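Local coordinates for protein nitrite oxidoreductase subunit C (Kuenenia stuttgartiensis, PDB 7B04) that binds heme and calcium and probably carries electrons as a subunit of the anammox nitrite oxidoreductase complex, at residues E47-P59 with I100-Q112. Residues are numbered along the deposited sequence; the frame is centred on the assembly and turned at random.
Sequences EVLNVKYMQIDVP and IKAIHDGITIYFQ
K52 and Y53 of strand 49-53 pair in parallel with I103 and H104, on the first arm of the beta hairpin 100-112, within the beta-rich fold of an ethylbenzene dehydrogenase-type heme domain. Three backbone bonds define the register: K52 N to A102 O, H104 N to K52 O, and M54 N to H104 O, the last 3.3 Å long and nearly linear at 172°. The strand axes diverge by 35°, and at the splayed end L49 interacts through its side chain, CD1 lying 3.5 Å from A102 CB.

Apolar contacts occupy two sides of the pairing. V51 CG1, anti to its own N, enters the ring plane of H104 at the edge, 3.3 Å from CD2, while V51 CG2 rests on A102 CB. Beyond the strand, M54 bends at its thioether so that CE meets I103 CG2 at 3.6 Å. I56 CD1 packs against both I103 CD1 and the CD2 and CE2 atoms of Y110, meeting the ring obliquely, 3.5 Å from Y110 CD2; A70 of helix 64-71 adds to the M54 and I103 side.

Among the aromatic groups, Y53 and H104 meet obliquely, planes at 54°, and Y53 CE1 presents the ring edge to D105 O. H104 NE2 bonds to E317 O, just past strand 306-316, which pairs with the other edge of 49-53; ND1 receives a weak bond from G106 N.

At the hairpin turn, D105 continues the link by side chain: I56 N points at D105 OD1 on its syn side, 2.9 Å away and tilted out of the carboxylate plane.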
ATOM      1  N   GLU C  47     -31.250 -51.250 -33.549  1.00 30.40           N
ATOM      2  CA  GLU C  47     -31.706 -50.386 -34.628  1.00 32.96           C
ATOM      3  C   GLU C  47     -30.508 -49.762 -35.329  1.00 36.05           C
ATOM      4  O   GLU C  47     -29.572 -49.282 -34.684  1.00 37.37           O
ATOM      5  CB  GLU C  47     -32.651 -49.303 -34.107  1.00 36.91           C
ATOM      6  CG  GLU C  47     -33.392 -48.567 -35.216  1.00 40.72           C
ATOM      7  CD  GLU C  47     -34.434 -47.601 -34.687  1.00 62.01           C
ATOM      8  OE1 GLU C  47     -35.225 -47.076 -35.499  1.00 63.70           O
ATOM      9  OE2 GLU C  47     -34.466 -47.372 -33.459  1.00 65.85           O
ATOM     10  N   VAL C  48     -30.556 -49.742 -36.657  1.00 35.79           N
ATOM     11  CA  VAL C  48     -29.430 -49.311 -37.475  1.00 35.27           C
ATOM     12  C   VAL C  48     -29.702 -47.920 -38.025  1.00 33.58           C
ATOM     13  O   VAL C  48     -30.821 -47.609 -38.452  1.00 39.09           O
ATOM     14  CB  VAL C  48     -29.172 -50.313 -38.619  1.00 38.07           C
ATOM     15  CG1 VAL C  48     -28.063 -49.817 -39.541  1.00 25.94           C
ATOM     16  CG2 VAL C  48     -28.825 -51.684 -38.053  1.00 36.41           C
ATOM     17  N   LEU C  49     -28.665 -47.087 -38.022  1.00 34.12           N
ATOM     18  CA  LEU C  49     -28.726 -45.754 -38.601  1.00 26.85           C
ATOM     19  C   LEU C  49     -28.263 -45.863 -40.048  1.00 32.12           C
ATOM     20  O   LEU C  49     -27.110 -46.223 -40.312  1.00 34.56           O
ATOM     21  CB  LEU C  49     -27.855 -44.782 -37.803  1.00 26.48           C
ATOM     22  CG  LEU C  49     -27.972 -43.270 -38.030  1.00 25.98           C
ATOM     23  CD1 LEU C  49     -27.120 -42.833 -39.200  1.00 30.28           C
ATOM     24  CD2 LEU C  49     -29.416 -42.847 -38.236  1.00 28.25           C
ATOM     25  N   ASN C  50     -29.158 -45.558 -40.978  1.00 27.35           N
ATOM     26  CA  ASN C  50     -28.883 -45.688 -42.401  1.00 30.46           C
ATOM     27  C   ASN C  50     -28.583 -44.314 -42.985  1.00 35.70           C
ATOM     28  O   ASN C  50     -29.386 -43.386 -42.846  1.00 33.23           O
ATOM     29  CB  ASN C  50     -30.071 -46.331 -43.116  1.00 29.80           C
ATOM     30  CG  ASN C  50     -29.745 -46.754 -44.531  1.00 37.52           C
ATOM     31  OD1 ASN C  50     -28.591 -46.720 -44.953  1.00 45.65           O
ATOM     32  ND2 ASN C  50     -30.769 -47.154 -45.277  1.00 41.16           N
ATOM     33  N   VAL C  51     -27.431 -44.190 -43.640  1.00 32.83           N
ATOM     34  CA  VAL C  51     -27.044 -42.946 -44.294  1.00 27.62           C
ATOM     35  C   VAL C  51     -27.606 -42.997 -45.709  1.00 29.70           C
ATOM     36  O   VAL C  51     -27.136 -43.771 -46.548  1.00 26.45           O
ATOM     37  CB  VAL C  51     -25.523 -42.761 -44.303  1.00 30.67           C
ATOM     38  CG1 VAL C  51     -25.160 -41.439 -44.935  1.00 35.74           C
ATOM     39  CG2 VAL C  51     -24.975 -42.832 -42.902  1.00 23.69           C
ATOM     40  N   LYS C  52     -28.620 -42.178 -45.969  1.00 30.78           N
ATOM     41  CA  LYS C  52     -29.298 -42.185 -47.256  1.00 29.44           C
ATOM     42  C   LYS C  52     -28.475 -41.437 -48.296  1.00 31.20           C
ATOM     43  O   LYS C  52     -27.986 -40.333 -48.036  1.00 34.63           O
ATOM     44  CB  LYS C  52     -30.687 -41.564 -47.125  1.00 29.82           C
ATOM     45  CG  LYS C  52     -31.516 -41.649 -48.390  1.00 37.56           C
ATOM     46  CD  LYS C  52     -32.938 -41.187 -48.143  1.00 33.71           C
ATOM     47  CE  LYS C  52     -33.717 -41.088 -49.442  1.00 42.19           C
ATOM     48  NZ  LYS C  52     -33.913 -42.422 -50.073  1.00 46.69           N
ATOM     49  N   TYR C  53     -28.319 -42.039 -49.473  1.00 28.28           N
ATOM     50  CA  TYR C  53     -27.613 -41.379 -50.561  1.00 30.86           C
ATOM     51  C   TYR C  53     -28.523 -40.380 -51.270  1.00 30.39           C
ATOM     52  O   TYR C  53     -29.614 -40.736 -51.727  1.00 29.27           O
ATOM     53  CB  TYR C  53     -27.091 -42.405 -51.562  1.00 30.92           C
ATOM     54  CG  TYR C  53     -26.577 -41.750 -52.814  1.00 28.97           C
ATOM     55  CD1 TYR C  53     -25.363 -41.078 -52.815  1.00 33.07           C
ATOM     56  CD2 TYR C  53     -27.321 -41.769 -53.985  1.00 26.44           C
ATOM     57  CE1 TYR C  53     -24.895 -40.461 -53.954  1.00 35.73           C
ATOM     58  CE2 TYR C  53     -26.860 -41.152 -55.127  1.00 32.68           C
ATOM     59  CZ  TYR C  53     -25.647 -40.501 -55.106  1.00 33.50           C
ATOM     60  OH  TYR C  53     -25.183 -39.886 -56.242  1.00 31.59           O
ATOM     61  N   MET C  54     -28.071 -39.130 -51.360  1.00 36.93           N
ATOM     62  CA  MET C  54     -28.852 -38.069 -51.997  1.00 34.00           C
ATOM     63  C   MET C  54     -27.907 -36.931 -52.368  1.00 36.32           C
ATOM     64  O   MET C  54     -27.245 -36.381 -51.485  1.00 50.86           O
ATOM     65  CB  MET C  54     -29.983 -37.588 -51.088  1.00 31.68           C
ATOM     66  CG  MET C  54     -29.551 -36.999 -49.757  1.00 31.39           C
ATOM     67  SD  MET C  54     -30.927 -36.301 -48.831  1.00 52.61           S
ATOM     68  CE  MET C  54     -31.749 -37.794 -48.290  1.00 39.87           C
ATOM     69  N   GLN C  55     -27.730 -36.676 -53.667  1.00 32.21           N
ATOM     70  CA  GLN C  55     -27.030 -35.462 -54.090  1.00 43.32           C
ATOM     71  C   GLN C  55     -27.480 -34.273 -53.235  1.00 41.92           C
ATOM     72  O   GLN C  55     -28.658 -33.903 -53.231  1.00 35.93           O
ATOM     73  CB  GLN C  55     -27.207 -35.205 -55.596  1.00 36.97           C
ATOM     74  CG  GLN C  55     -28.453 -34.456 -56.046  1.00 54.40           C
ATOM     75  CD  GLN C  55     -28.261 -33.766 -57.385  1.00 64.10           C
ATOM     76  OE1 GLN C  55     -27.196 -33.857 -57.999  1.00 60.43           O
ATOM     77  NE2 GLN C  55     -29.292 -33.067 -57.842  1.00 67.30           N
ATOM     78  N   ILE C  56     -26.572 -33.737 -52.428  1.00 45.43           N
ATOM     79  CA  ILE C  56     -26.864 -32.607 -51.551  1.00 38.43           C
ATOM     80  C   ILE C  56     -26.303 -31.346 -52.196  1.00 46.12           C
ATOM     81  O   ILE C  56     -25.083 -31.167 -52.276  1.00 55.29           O
ATOM     82  CB  ILE C  56     -26.295 -32.823 -50.144  1.00 38.34           C
ATOM     83  CG1 ILE C  56     -26.866 -34.108 -49.546  1.00 24.67           C
ATOM     84  CG2 ILE C  56     -26.640 -31.646 -49.247  1.00 46.23           C
ATOM     85  CD1 ILE C  56     -25.935 -34.823 -48.617  1.00 28.44           C
ATOM     86  N   ASP C  57     -27.192 -30.451 -52.618  1.00 46.50           N
ATOM     87  CA  ASP C  57     -26.790 -29.171 -53.186  1.00 50.39           C
ATOM     88  C   ASP C  57     -26.780 -28.150 -52.058  1.00 50.07           C
ATOM     89  O   ASP C  57     -27.814 -27.897 -51.431  1.00 51.75           O
ATOM     90  CB  ASP C  57     -27.736 -28.730 -54.303  1.00 53.52           C
ATOM     91  CG  ASP C  57     -27.595 -29.567 -55.562  1.00 71.44           C
ATOM     92  OD1 ASP C  57     -26.507 -30.141 -55.786  1.00 69.74           O
ATOM     93  OD2 ASP C  57     -28.574 -29.644 -56.336  1.00 80.36           O
ATOM     94  N   VAL C  58     -25.612 -27.569 -51.804  1.00 53.67           N
ATOM     95  CA  VAL C  58     -25.416 -26.717 -50.634  1.00 48.33           C
ATOM     96  C   VAL C  58     -24.621 -25.491 -51.039  1.00 57.99           C
ATOM     97  O   VAL C  58     -23.848 -25.512 -52.007  1.00 64.47           O
ATOM     98  CB  VAL C  58     -24.667 -27.484 -49.510  1.00 46.66           C
ATOM     99  CG1 VAL C  58     -23.159 -27.506 -49.763  1.00 47.62           C
ATOM    100  CG2 VAL C  58     -24.994 -26.949 -48.123  1.00 56.95           C
ATOM    101  N   PRO C  59     -24.823 -24.384 -50.335  1.00 58.10           N
ATOM    102  CA  PRO C  59     -24.032 -23.180 -50.602  1.00 62.23           C
ATOM    103  C   PRO C  59     -22.661 -23.293 -49.940  1.00 65.14           C
ATOM    104  O   PRO C  59     -22.334 -24.286 -49.295  1.00 65.19           O
ATOM    105  CB  PRO C  59     -24.869 -22.059 -49.981  1.00 62.66           C
ATOM    106  CG  PRO C  59     -25.708 -22.731 -48.958  1.00 62.13           C
ATOM    107  CD  PRO C  59     -26.024 -24.074 -49.538  1.00 61.32           C
ATOM    108  N   ILE C 100     -31.081 -38.705 -34.413  1.00 26.35           N
ATOM    109  CA  ILE C 100     -29.907 -38.640 -35.279  1.00 25.97           C
ATOM    110  C   ILE C 100     -30.283 -39.093 -36.685  1.00 23.87           C
ATOM    111  O   ILE C 100     -30.859 -40.171 -36.865  1.00 26.72           O
ATOM    112  CB  ILE C 100     -28.728 -39.470 -34.729  1.00 25.28           C
ATOM    113  CG1 ILE C 100     -27.513 -39.333 -35.652  1.00 23.96           C
ATOM    114  CG2 ILE C 100     -29.111 -40.930 -34.524  1.00 23.81           C
ATOM    115  CD1 ILE C 100     -26.213 -39.787 -35.032  1.00 27.43           C
ATOM    116  N   LYS C 101     -29.978 -38.256 -37.674  1.00 26.00           N
ATOM    117  CA  LYS C 101     -30.135 -38.582 -39.082  1.00 26.38           C
ATOM    118  C   LYS C 101     -28.799 -38.418 -39.795  1.00 29.55           C
ATOM    119  O   LYS C 101     -27.889 -37.747 -39.300  1.00 37.24           O
ATOM    120  CB  LYS C 101     -31.188 -37.690 -39.755  1.00 25.77           C
ATOM    121  CG  LYS C 101     -32.613 -37.935 -39.300  1.00 29.49           C
ATOM    122  CD  LYS C 101     -33.588 -37.079 -40.092  1.00 32.08           C
ATOM    123  CE  LYS C 101     -35.021 -37.315 -39.652  1.00 34.23           C
ATOM    124  NZ  LYS C 101     -35.979 -36.475 -40.420  1.00 34.78           N
ATOM    125  N   ALA C 102     -28.683 -39.035 -40.969  1.00 29.25           N
ATOM    126  CA  ALA C 102     -27.429 -38.984 -41.709  1.00 25.14           C
ATOM    127  C   ALA C 102     -27.686 -39.178 -43.196  1.00 27.37           C
ATOM    128  O   ALA C 102     -28.530 -39.986 -43.595  1.00 29.11           O
ATOM    129  CB  ALA C 102     -26.436 -40.036 -41.206  1.00 22.99           C
ATOM    130  N   ILE C 103     -26.927 -38.434 -44.006  1.00 29.98           N
ATOM    131  CA  ILE C 103     -27.032 -38.420 -45.460  1.00 31.42           C
ATOM    132  C   ILE C 103     -25.621 -38.247 -46.006  1.00 33.40           C
ATOM    133  O   ILE C 103     -24.729 -37.745 -45.319  1.00 34.07           O
ATOM    134  CB  ILE C 103     -27.954 -37.292 -45.969  1.00 30.60           C
ATOM    135  CG1 ILE C 103     -27.447 -35.942 -45.462  1.00 25.25           C
ATOM    136  CG2 ILE C 103     -29.392 -37.519 -45.525  1.00 28.10           C
ATOM    137  CD1 ILE C 103     -28.301 -34.774 -45.872  1.00 27.45           C
ATOM    138  N   HIS C 104     -25.411 -38.667 -47.254  1.00 30.12           N
ATOM    139  CA  HIS C 104     -24.092 -38.474 -47.846  1.00 25.90           C
ATOM    140  C   HIS C 104     -24.186 -38.269 -49.352  1.00 29.19           C
ATOM    141  O   HIS C 104     -25.144 -38.687 -50.010  1.00 29.85           O
ATOM    142  CB  HIS C 104     -23.127 -39.617 -47.485  1.00 25.22           C
ATOM    143  CG  HIS C 104     -23.317 -40.874 -48.277  1.00 22.03           C
ATOM    144  ND1 HIS C 104     -22.843 -41.026 -49.562  1.00 25.46           N
ATOM    145  CD2 HIS C 104     -23.880 -42.059 -47.943  1.00 26.24           C
ATOM    146  CE1 HIS C 104     -23.132 -42.240 -49.995  1.00 30.88           C
ATOM    147  NE2 HIS C 104     -23.760 -42.887 -49.031  1.00 28.78           N
ATOM    148  N   ASP C 105     -23.144 -37.623 -49.881  1.00 31.41           N
ATOM    149  CA  ASP C 105     -23.023 -37.239 -51.280  1.00 29.44           C
ATOM    150  C   ASP C 105     -22.328 -38.280 -52.131  1.00 32.50           C
ATOM    151  O   ASP C 105     -22.543 -38.321 -53.348  1.00 30.33           O
ATOM    152  CB  ASP C 105     -22.111 -36.003 -51.377  1.00 29.79           C
ATOM    153  CG  ASP C 105     -22.839 -34.720 -51.665  1.00 45.10           C
ATOM    154  OD1 ASP C 105     -23.824 -34.729 -52.426  1.00 53.25           O
ATOM    155  OD2 ASP C 105     -22.380 -33.680 -51.143  1.00 55.42           O
ATOM    156  N   GLY C 106     -21.538 -39.138 -51.513  1.00 32.17           N
ATOM    157  CA  GLY C 106     -20.517 -39.871 -52.215  1.00 29.15           C
ATOM    158  C   GLY C 106     -19.194 -39.157 -52.087  1.00 29.29           C
ATOM    159  O   GLY C 106     -18.145 -39.730 -52.407  1.00 38.66           O
ATOM    160  N   ILE C 107     -19.249 -37.901 -51.633  1.00 23.89           N
ATOM    161  CA  ILE C 107     -18.085 -37.083 -51.341  1.00 30.97           C
ATOM    162  C   ILE C 107     -18.061 -36.642 -49.882  1.00 31.31           C
ATOM    163  O   ILE C 107     -17.019 -36.722 -49.222  1.00 29.76           O
ATOM    164  CB  ILE C 107     -18.041 -35.854 -52.277  1.00 31.01           C
ATOM    165  CG1 ILE C 107     -17.957 -36.300 -53.739  1.00 30.62           C
ATOM    166  CG2 ILE C 107     -16.883 -34.941 -51.917  1.00 26.58           C
ATOM    167  CD1 ILE C 107     -18.318 -35.219 -54.734  1.00 39.52           C
ATOM    168  N   THR C 108     -19.197 -36.165 -49.365  1.00 31.89           N
ATOM    169  CA  THR C 108     -19.313 -35.611 -48.021  1.00 33.90           C
ATOM    170  C   THR C 108     -20.401 -36.338 -47.242  1.00 28.41           C
ATOM    171  O   THR C 108     -21.426 -36.722 -47.809  1.00 33.21           O
ATOM    172  CB  THR C 108     -19.637 -34.110 -48.067  1.00 27.12           C
ATOM    173  OG1 THR C 108     -18.811 -33.472 -49.048  1.00 32.66           O
ATOM    174  CG2 THR C 108     -19.397 -33.461 -46.711  1.00 25.63           C
ATOM    175  N   ILE C 109     -20.175 -36.532 -45.944  1.00 25.00           N
ATOM    176  CA  ILE C 109     -21.159 -37.141 -45.051  1.00 21.91           C
ATOM    177  C   ILE C 109     -21.650 -36.091 -44.059  1.00 23.57           C
ATOM    178  O   ILE C 109     -20.861 -35.289 -43.543  1.00 24.49           O
ATOM    179  CB  ILE C 109     -20.577 -38.378 -44.330  1.00 28.56           C
ATOM    180  CG1 ILE C 109     -21.674 -39.167 -43.608  1.00 32.14           C
ATOM    181  CG2 ILE C 109     -19.446 -38.005 -43.379  1.00 21.16           C
ATOM    182  CD1 ILE C 109     -21.257 -40.586 -43.242  1.00 23.69           C
ATOM    183  N   TYR C 110     -22.962 -36.089 -43.802  1.00 27.39           N
ATOM    184  CA  TYR C 110     -23.587 -35.137 -42.888  1.00 27.26           C
ATOM    185  C   TYR C 110     -24.414 -35.905 -41.865  1.00 26.06           C
ATOM    186  O   TYR C 110     -25.246 -36.741 -42.240  1.00 29.60           O
ATOM    187  CB  TYR C 110     -24.509 -34.144 -43.615  1.00 22.96           C
ATOM    188  CG  TYR C 110     -23.898 -33.336 -44.740  1.00 23.43           C
ATOM    189  CD1 TYR C 110     -23.396 -32.056 -44.525  1.00 26.89           C
ATOM    190  CD2 TYR C 110     -23.863 -33.839 -46.027  1.00 26.66           C
ATOM    191  CE1 TYR C 110     -22.854 -31.311 -45.577  1.00 27.43           C
ATOM    192  CE2 TYR C 110     -23.328 -33.109 -47.071  1.00 30.77           C
ATOM    193  CZ  TYR C 110     -22.826 -31.849 -46.844  1.00 31.95           C
ATOM    194  OH  TYR C 110     -22.296 -31.130 -47.892  1.00 37.80           O
ATOM    195  N   PHE C 111     -24.233 -35.576 -40.587  1.00 27.80           N
ATOM    196  CA  PHE C 111     -25.024 -36.125 -39.491  1.00 26.50           C
ATOM    197  C   PHE C 111     -25.784 -34.991 -38.833  1.00 29.17           C
ATOM    198  O   PHE C 111     -25.196 -33.949 -38.541  1.00 29.45           O
ATOM    199  CB  PHE C 111     -24.150 -36.768 -38.401  1.00 29.53           C
ATOM    200  CG  PHE C 111     -23.567 -38.096 -38.768  1.00 34.78           C
ATOM    201  CD1 PHE C 111     -22.529 -38.177 -39.678  1.00 32.49           C
ATOM    202  CD2 PHE C 111     -24.008 -39.261 -38.160  1.00 31.70           C
ATOM    203  CE1 PHE C 111     -21.961 -39.396 -39.998  1.00 33.70           C
ATOM    204  CE2 PHE C 111     -23.439 -40.491 -38.483  1.00 31.53           C
ATOM    205  CZ  PHE C 111     -22.416 -40.552 -39.403  1.00 32.78           C
ATOM    206  N   GLN C 112     -27.069 -35.204 -38.569  1.00 32.12           N
ATOM    207  CA  GLN C 112     -27.905 -34.222 -37.888  1.00 24.05           C
ATOM    208  C   GLN C 112     -28.368 -34.807 -36.561  1.00 24.51           C
ATOM    209  O   GLN C 112     -28.956 -35.898 -36.534  1.00 25.45           O
ATOM    210  CB  GLN C 112     -29.107 -33.854 -38.761  1.00 24.73           C
ATOM    211  CG  GLN C 112     -29.937 -32.699 -38.260  1.00 30.78           C
ATOM    212  CD  GLN C 112     -31.342 -32.732 -38.806  1.00 31.34           C
ATOM    213  OE1 GLN C 112     -32.094 -33.672 -38.549  1.00 39.02           O
ATOM    214  NE2 GLN C 112     -31.696 -31.725 -39.597  1.00 24.92           N
TER